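Local atomic coordinates of tyrosinase (Burkholderia thailandensis, PDB entry 5ZRD), a protein that catalyses the copper-dependent ortho-hydroxylation of monophenols to catechols and, as in other tyrosinases, probably the oxidation of catechols to ortho-quinones. Residues N23-K26 with K27-E30; A239-V242 with R243-S246; F327-W330 with Q331-T334; G356-P359 with G360-P363. One frame throughout, in Å; residues are numbered along the deposited sequence.

How the contacts relate
Contacts 1 to 4 follow one another along the chain, each a short-range arrangement within eight consecutive residues. Contact 1 lies at the surface, where helix 14-22 gives way to helix 27-41, its centre about 30 Å or more from those of the others. Contacts 2 and 3 belong to the central tyrosinase domain, toward the ends of helices 237-244 and 315-334. Their centres are about 12 Å apart and they touch, Leu245 packing on Val329. Contact 4, a turn in the loop after helix 315-334, stands about 29 Å from contact 3, centre to centre. Side chains of contacts 2, 3 and 4 (Tyr241, Phe327 and Thr358) come within about 12 Å of a copper ion, nearest atoms.

Contact 1 of 4, residues N23-K26 with K27-E30; sequences NGEK and KPLE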
# COMPACT_ATOMS: atom_id res chain seq x y z
N ASN A 23 39.80 37.40 30.66
CA ASN A 23 40.69 38.55 30.85
C ASN A 23 39.91 39.87 30.90
O ASN A 23 40.51 40.93 30.75
CB ASN A 23 41.75 38.61 29.75
CG ASN A 23 42.69 37.43 29.79
OD1 ASN A 23 42.77 36.64 28.84
ND2 ASN A 23 43.40 37.26 30.90
N GLY A 24 38.59 39.83 31.09
CA GLY A 24 37.83 41.06 31.36
C GLY A 24 37.08 41.60 30.15
O GLY A 24 36.26 42.54 30.30
N GLU A 25 37.29 41.04 28.97
CA GLU A 25 36.44 41.42 27.82
C GLU A 25 35.33 40.36 27.66
O GLU A 25 35.46 39.34 26.95
CB GLU A 25 37.29 41.63 26.57
CG GLU A 25 36.55 42.31 25.43
CD GLU A 25 37.14 42.04 24.05
OE1 GLU A 25 38.19 41.34 23.97
OE2 GLU A 25 36.55 42.53 23.06
N LYS A 26 34.22 40.65 28.32
CA LYS A 26 33.15 39.71 28.53
C LYS A 26 32.06 39.92 27.48
O LYS A 26 31.34 38.98 27.17
CB LYS A 26 32.65 39.82 29.98
CG LYS A 26 33.74 39.60 31.04
CD LYS A 26 33.26 39.68 32.50
CE LYS A 26 33.02 41.10 32.97
NZ LYS A 26 31.83 41.20 33.85
N LYS A 27 31.92 41.11 26.90
CA LYS A 27 30.70 41.39 26.08
C LYS A 27 30.45 40.27 25.04
O LYS A 27 29.30 39.76 24.93
CB LYS A 27 30.78 42.78 25.42
CG LYS A 27 29.49 43.26 24.77
CD LYS A 27 29.66 44.42 23.78
CE LYS A 27 28.48 44.58 22.83
NZ LYS A 27 27.17 44.34 23.49
N PRO A 28 31.49 39.87 24.24
CA PRO A 28 31.33 38.84 23.18
C PRO A 28 30.71 37.52 23.68
O PRO A 28 29.69 37.07 23.13
CB PRO A 28 32.76 38.58 22.67
CG PRO A 28 33.48 39.87 22.94
CD PRO A 28 32.89 40.34 24.25
N LEU A 29 31.29 36.90 24.72
CA LEU A 29 30.71 35.67 25.25
C LEU A 29 29.31 35.93 25.80
O LEU A 29 28.41 35.12 25.57
CB LEU A 29 31.61 35.07 26.33
CG LEU A 29 31.42 33.57 26.55
CD1 LEU A 29 31.33 32.82 25.23
CD2 LEU A 29 32.54 33.00 27.38
N GLU A 30 29.10 37.06 26.47
CA GLU A 30 27.78 37.35 27.04
C GLU A 30 26.74 37.49 25.92
O GLU A 30 25.57 37.00 26.03
CB GLU A 30 27.86 38.60 27.91
CG GLU A 30 28.45 38.35 29.30
CD GLU A 30 28.77 39.60 30.10
OE1 GLU A 30 29.16 39.48 31.28
OE2 GLU A 30 28.63 40.70 29.53
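The carboxylate of Glu30 lies near Lys26, whose CB sits 3.7 Å from OE1, while the second flat acid, that of Glu25, brings OE2 to within 4.1 Å of CG on the Pro28 ring, the two side chains meeting at roughly a right angle. The long axes of Lys26 and Glu30 are skewed against each other. Lys26 NZ and Glu30 OE1 remain 4.1 Å apart, too far for a salt bridge but near enough that their opposite charges probably attract. CG of Glu30 lies anti to its own carbonyl carbon (chi1 -79°), and the extended chain then runs back over the Lys26 backbone. There a nearly straight bond, 170° at the hydrogen, joins Glu30 N to Lys26 O over 3.0 Å and closes the opening turn of the helix. Pro28 suits this turn: it has no N-H to offer, and its CD rests against Lys26 C at 3.4 Å. Glu25 has a stronger partner in Arg20, with which OE1 forms a salt bridge. One helix is closed and the next opened within a few residues. Gly24, with positive phi, is the C-prime residue of the Schellman motif that finishes helix 14-22, and helix 27-41 begins after Glu25 and Lys26. Pro28 and Leu29 pack back onto Leu17 and Tyr21 of helix 14-22, whereas Glu30 meets Phe138 and Leu140 of strand 137-140.

Contact 2 of 4, residues A239-V242 with R243-S246; sequences AKYV and RCLS
Ala239 takes Arg243 N on its carbonyl O at 2.9 Å, a regular alpha-helical bond in the C-terminal part of helix 237-244, within the central tyrosinase domain. CB of Arg243 follows the same path and rests on the carbonyl oxygens of Ala239 and Lys240. Next in sequence, Lys240 O receives Cys244 N at 3.1 Å; the Lys240 side chain leaves the helix to lie against Ser275, Pro276 and Asp279 of helix 274-285. The ring of Tyr241 meets Cys244 at its edge, SG lying near the ring plane and 4.3 Å from CD1. The thiol is wedged between its own backbone N and carbonyl carbon (chi1 80°), which turns SG back along the helix until it is 3.1 Å from Tyr241 O. The phenol end is held elsewhere, by a hydrogen bond between Tyr241 OH and Glu119 OE2, while the ring packs on Pro276, His319 and Val323. About 5 Å separates the nearest atoms of the Tyr241 and His277 side chains, so this turn lies close behind a copper ligand. The Val242 side chain packs on Leu405, and its carbonyl O takes the next bond. This one is of i to i+3 type: Leu245 N reaches Val242 O over 3.1 Å from 54° above the carbonyl plane, with Leu245 CB 3.4 Å from the same oxygen.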
# COMPACT_ATOMS: atom_id res chain seq x y z
N ALA A 239 44.56 14.30 11.87
CA ALA A 239 45.05 13.86 10.56
C ALA A 239 43.93 13.83 9.52
O ALA A 239 44.17 14.15 8.37
CB ALA A 239 45.68 12.50 10.66
N LYS A 240 42.75 13.32 9.90
CA LYS A 240 41.69 13.17 8.91
C LYS A 240 41.21 14.56 8.42
O LYS A 240 40.93 14.73 7.25
CB LYS A 240 40.54 12.35 9.51
CG LYS A 240 40.70 10.84 9.47
CD LYS A 240 39.35 10.15 9.36
CE LYS A 240 39.41 8.64 9.32
NZ LYS A 240 39.59 8.13 7.94
N TYR A 241 41.16 15.56 9.30
CA TYR A 241 40.78 16.93 8.91
C TYR A 241 41.85 17.55 8.00
O TYR A 241 41.52 18.18 7.00
CB TYR A 241 40.56 17.78 10.15
CG TYR A 241 39.15 17.92 10.66
CD1 TYR A 241 38.09 18.19 9.80
CD2 TYR A 241 38.88 17.89 12.02
CE1 TYR A 241 36.79 18.35 10.28
CE2 TYR A 241 37.59 18.07 12.51
CZ TYR A 241 36.55 18.30 11.63
OH TYR A 241 35.27 18.51 12.09
N VAL A 242 43.13 17.32 8.31
CA VAL A 242 44.23 17.77 7.44
C VAL A 242 44.09 17.12 6.07
O VAL A 242 44.08 17.82 5.05
CB VAL A 242 45.64 17.49 8.02
CG1 VAL A 242 46.72 17.83 7.01
CG2 VAL A 242 45.89 18.23 9.34
N ARG A 243 43.87 15.81 6.02
CA ARG A 243 43.66 15.11 4.72
C ARG A 243 42.53 15.75 3.90
O ARG A 243 42.65 15.86 2.66
CB ARG A 243 43.26 13.64 4.91
CG ARG A 243 44.41 12.65 4.92
CD ARG A 243 44.15 11.40 4.08
NE ARG A 243 45.26 10.49 4.29
CZ ARG A 243 46.40 10.50 3.60
NH1 ARG A 243 46.49 11.17 2.46
NH2 ARG A 243 47.45 9.83 4.06
N CYS A 244 41.40 16.09 4.54
CA CYS A 244 40.24 16.50 3.75
C CYS A 244 40.56 17.79 2.99
O CYS A 244 40.03 17.98 1.90
CB CYS A 244 38.98 16.61 4.59
SG CYS A 244 38.78 18.12 5.56
N LEU A 245 41.52 18.58 3.50
CA LEU A 245 41.87 19.87 2.88
C LEU A 245 42.58 19.65 1.55
O LEU A 245 42.64 20.58 0.74
CB LEU A 245 42.72 20.71 3.84
CG LEU A 245 42.00 21.18 5.11
CD1 LEU A 245 42.90 22.09 5.94
CD2 LEU A 245 40.72 21.91 4.78
N SER A 246 43.02 18.44 1.29
CA SER A 246 43.68 18.09 0.02
C SER A 246 42.72 17.36 -0.92
O SER A 246 43.15 16.86 -1.96
CB SER A 246 44.91 17.22 0.25
OG SER A 246 45.97 17.94 0.87

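Contact 3 of 4, residues F327-W330 with Q331-T334; sequences FWVW and QKQT
Phe327 and Gln331 stack ring on amide in the final turns of helix 315-334, a helix that also carries the copper ligand His320, and this four-residue spacing recurs in most of the pairs. Among flat groups, the Gln331 amide lies 19° from parallel to the Phe327 ring, with OE1 3.5 Å above the plane and offset toward the rim. The same OE1 meets Trp328 quite differently, at the indole edge, 3.4 Å from CE3 and with the two planes perpendicular. The chain of Gln331 is extended beyond CG (chi2 176°), which carries the amide out to both rings. Polar bonds fix its rotation: OE1 accepts from Arg95 NH1, and NE2 gives hydrogen bonds to the carbonyls of Ile390 and His336, so the buried amide is satisfied at each end. CH-pi contacts form a second group. CG of Lys332 stands over the five-membered ring of Trp328, 4.2 Å from its centroid, and CG2 of Thr334 covers that of Trp330 at 3.8 Å. Trp330 is also fixed by NE1 bonding to Ala247 O and by stacking with Phe253. Backbone bonds run alongside, Gln331, Lys332 and Gln333 each donating N-H to the carbonyl four residues back. Val329 and Gln333 run side by side, bringing CG1 of the valine to 3.6 Å from NE2 of the glutamine, which donates to Asp406 O.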
# COMPACT_ATOMS: atom_id res chain seq x y z
N PHE A 327 35.33 23.69 5.31
CA PHE A 327 34.81 23.82 3.95
C PHE A 327 35.34 25.12 3.31
O PHE A 327 35.75 25.12 2.16
CB PHE A 327 33.29 23.76 4.00
CG PHE A 327 32.56 23.96 2.70
CD1 PHE A 327 33.19 23.81 1.47
CD2 PHE A 327 31.23 24.32 2.71
CE1 PHE A 327 32.49 23.98 0.28
CE2 PHE A 327 30.52 24.48 1.52
CZ PHE A 327 31.15 24.28 0.31
N TRP A 328 35.38 26.20 4.08
CA TRP A 328 35.80 27.51 3.55
C TRP A 328 37.33 27.53 3.32
O TRP A 328 37.80 28.07 2.32
CB TRP A 328 35.35 28.64 4.50
CG TRP A 328 35.79 30.01 4.07
CD1 TRP A 328 36.69 30.82 4.71
CD2 TRP A 328 35.40 30.71 2.88
NE1 TRP A 328 36.87 31.97 3.99
CE2 TRP A 328 36.09 31.94 2.88
CE3 TRP A 328 34.55 30.42 1.81
CZ2 TRP A 328 35.93 32.89 1.88
CZ3 TRP A 328 34.39 31.36 0.82
CH2 TRP A 328 35.06 32.58 0.86
N VAL A 329 38.08 26.91 4.23
CA VAL A 329 39.51 26.76 4.04
C VAL A 329 39.81 25.94 2.78
O VAL A 329 40.72 26.28 2.08
CB VAL A 329 40.19 26.10 5.25
CG1 VAL A 329 41.61 25.68 4.91
CG2 VAL A 329 40.19 27.03 6.45
N TRP A 330 39.06 24.87 2.51
CA TRP A 330 39.29 24.05 1.36
C TRP A 330 38.99 24.89 0.12
O TRP A 330 39.68 24.75 -0.89
CB TRP A 330 38.44 22.77 1.40
CG TRP A 330 38.51 21.95 0.14
CD1 TRP A 330 39.40 20.97 -0.15
CD2 TRP A 330 37.66 22.08 -1.01
NE1 TRP A 330 39.16 20.46 -1.39
CE2 TRP A 330 38.10 21.12 -1.94
CE3 TRP A 330 36.61 22.92 -1.36
CZ2 TRP A 330 37.52 20.99 -3.20
CZ3 TRP A 330 36.00 22.77 -2.59
CH2 TRP A 330 36.47 21.84 -3.51
N GLN A 331 37.93 25.69 0.19
CA GLN A 331 37.54 26.55 -0.96
C GLN A 331 38.69 27.50 -1.26
O GLN A 331 39.07 27.61 -2.39
CB GLN A 331 36.28 27.36 -0.69
CG GLN A 331 35.01 26.53 -0.81
CD GLN A 331 33.75 27.29 -0.46
OE1 GLN A 331 33.37 27.38 0.71
NE2 GLN A 331 33.06 27.80 -1.48
N LYS A 332 39.31 28.04 -0.21
CA LYS A 332 40.42 29.03 -0.36
C LYS A 332 41.69 28.35 -0.89
O LYS A 332 42.29 28.84 -1.83
CB LYS A 332 40.77 29.70 0.97
CG LYS A 332 39.72 30.65 1.55
CD LYS A 332 40.28 32.00 2.03
CE LYS A 332 41.04 31.98 3.35
NZ LYS A 332 40.52 30.98 4.32
N GLN A 333 42.10 27.24 -0.25
CA GLN A 333 43.33 26.55 -0.60
C GLN A 333 43.19 25.91 -1.98
O GLN A 333 44.20 25.59 -2.55
CB GLN A 333 43.72 25.47 0.41
CG GLN A 333 44.14 25.98 1.79
CD GLN A 333 44.69 24.87 2.67
OE1 GLN A 333 44.80 23.73 2.24
NE2 GLN A 333 45.06 25.19 3.91
N THR A 334 41.99 25.70 -2.56
CA THR A 334 41.93 24.92 -3.80
C THR A 334 41.31 25.74 -4.94
O THR A 334 41.13 25.19 -6.01
CB THR A 334 41.11 23.61 -3.69
OG1 THR A 334 39.73 23.90 -3.47
CG2 THR A 334 41.64 22.66 -2.64

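Contact 4 of 4, residues G356-P359 with G360-P363; sequences GPTP and GFAP
The carbonyl O of Thr358 takes two donors: Phe361 N binds it over 3.0 Å, at 160° and tilted a little from the carbonyl plane, and Arg64 NH2 adds a weak hydrogen bond. The first bond closes a type II beta turn from Thr358 to Phe361, with Pro359 and Gly360 at its two corners. This is the textbook pairing for such a turn, the proline ring fixing the first corner and glycine taking the positive phi (88°) of the second. Thr358 and Phe361 lie side by side and point the same way, OG1 approaching the phenyl ring obliquely, 3.0 Å from CD1, which is tight for an oxygen beside an aromatic carbon. In the ring plane, at its edge, stands Thr358 O, 3.6 Å from CD1. Phe361 CG is anti to its carbonyl carbon (chi1 -74°), which brings the ring back beside the threonine. Further down the two arms, Pro357 CB and Phe361 CB touch at 3.8 Å, joining the chain just before the turn to the chain leaving it. Arg64 NH2 also bonds to Phe361 O, so one guanidinium reaches both arms, weakly on the Thr358 side, while Pro363 packs on Asp73 of the second subunit. The nearest atoms of the Thr358 and His85 side chains, the latter a copper ligand, are about 7 Å apart. The chemistry suggests a bend shaped mainly by its own turn bond and its proline and glycine corners, with Arg64 as an outside support.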
# COMPACT_ATOMS: atom_id res chain seq x y z
N GLY A 356 18.96 8.23 1.78
CA GLY A 356 17.75 8.21 1.00
C GLY A 356 17.12 9.58 0.96
O GLY A 356 17.63 10.50 1.58
N PRO A 357 16.02 9.73 0.20
CA PRO A 357 15.48 11.03 -0.10
C PRO A 357 14.87 11.75 1.11
O PRO A 357 14.24 11.16 1.99
CB PRO A 357 14.41 10.75 -1.17
CG PRO A 357 14.16 9.26 -1.09
CD PRO A 357 15.45 8.66 -0.62
N THR A 358 15.14 13.04 1.15
CA THR A 358 14.58 13.92 2.14
C THR A 358 13.16 14.33 1.68
O THR A 358 12.81 14.07 0.55
CB THR A 358 15.49 15.12 2.38
OG1 THR A 358 15.57 15.87 1.17
CG2 THR A 358 16.89 14.77 2.83
N PRO A 359 12.34 14.89 2.57
CA PRO A 359 10.93 15.22 2.26
C PRO A 359 10.73 15.97 0.94
O PRO A 359 11.42 16.93 0.68
CB PRO A 359 10.51 16.13 3.42
CG PRO A 359 11.30 15.56 4.57
CD PRO A 359 12.65 15.31 3.94
N GLY A 360 9.84 15.46 0.09
CA GLY A 360 9.52 16.07 -1.20
C GLY A 360 10.44 15.60 -2.34
O GLY A 360 10.19 15.96 -3.48
N PHE A 361 11.53 14.86 -2.05
CA PHE A 361 12.37 14.30 -3.08
C PHE A 361 11.85 12.92 -3.42
O PHE A 361 11.27 12.26 -2.57
CB PHE A 361 13.85 14.25 -2.67
CG PHE A 361 14.50 15.59 -2.70
CD1 PHE A 361 14.45 16.42 -1.60
CD2 PHE A 361 15.08 16.08 -3.86
CE1 PHE A 361 15.01 17.69 -1.64
CE2 PHE A 361 15.63 17.35 -3.91
CZ PHE A 361 15.60 18.15 -2.80
N ALA A 362 12.10 12.52 -4.66
CA ALA A 362 11.74 11.22 -5.17
C ALA A 362 13.00 10.37 -5.35
O ALA A 362 14.06 10.90 -5.58
CB ALA A 362 11.00 11.37 -6.48
N PRO A 363 12.87 9.05 -5.24
CA PRO A 363 13.93 8.12 -5.59
C PRO A 363 14.50 8.44 -6.98
O PRO A 363 13.77 8.83 -7.87
CB PRO A 363 13.28 6.73 -5.59
CG PRO A 363 12.10 6.88 -4.68
CD PRO A 363 11.65 8.31 -4.88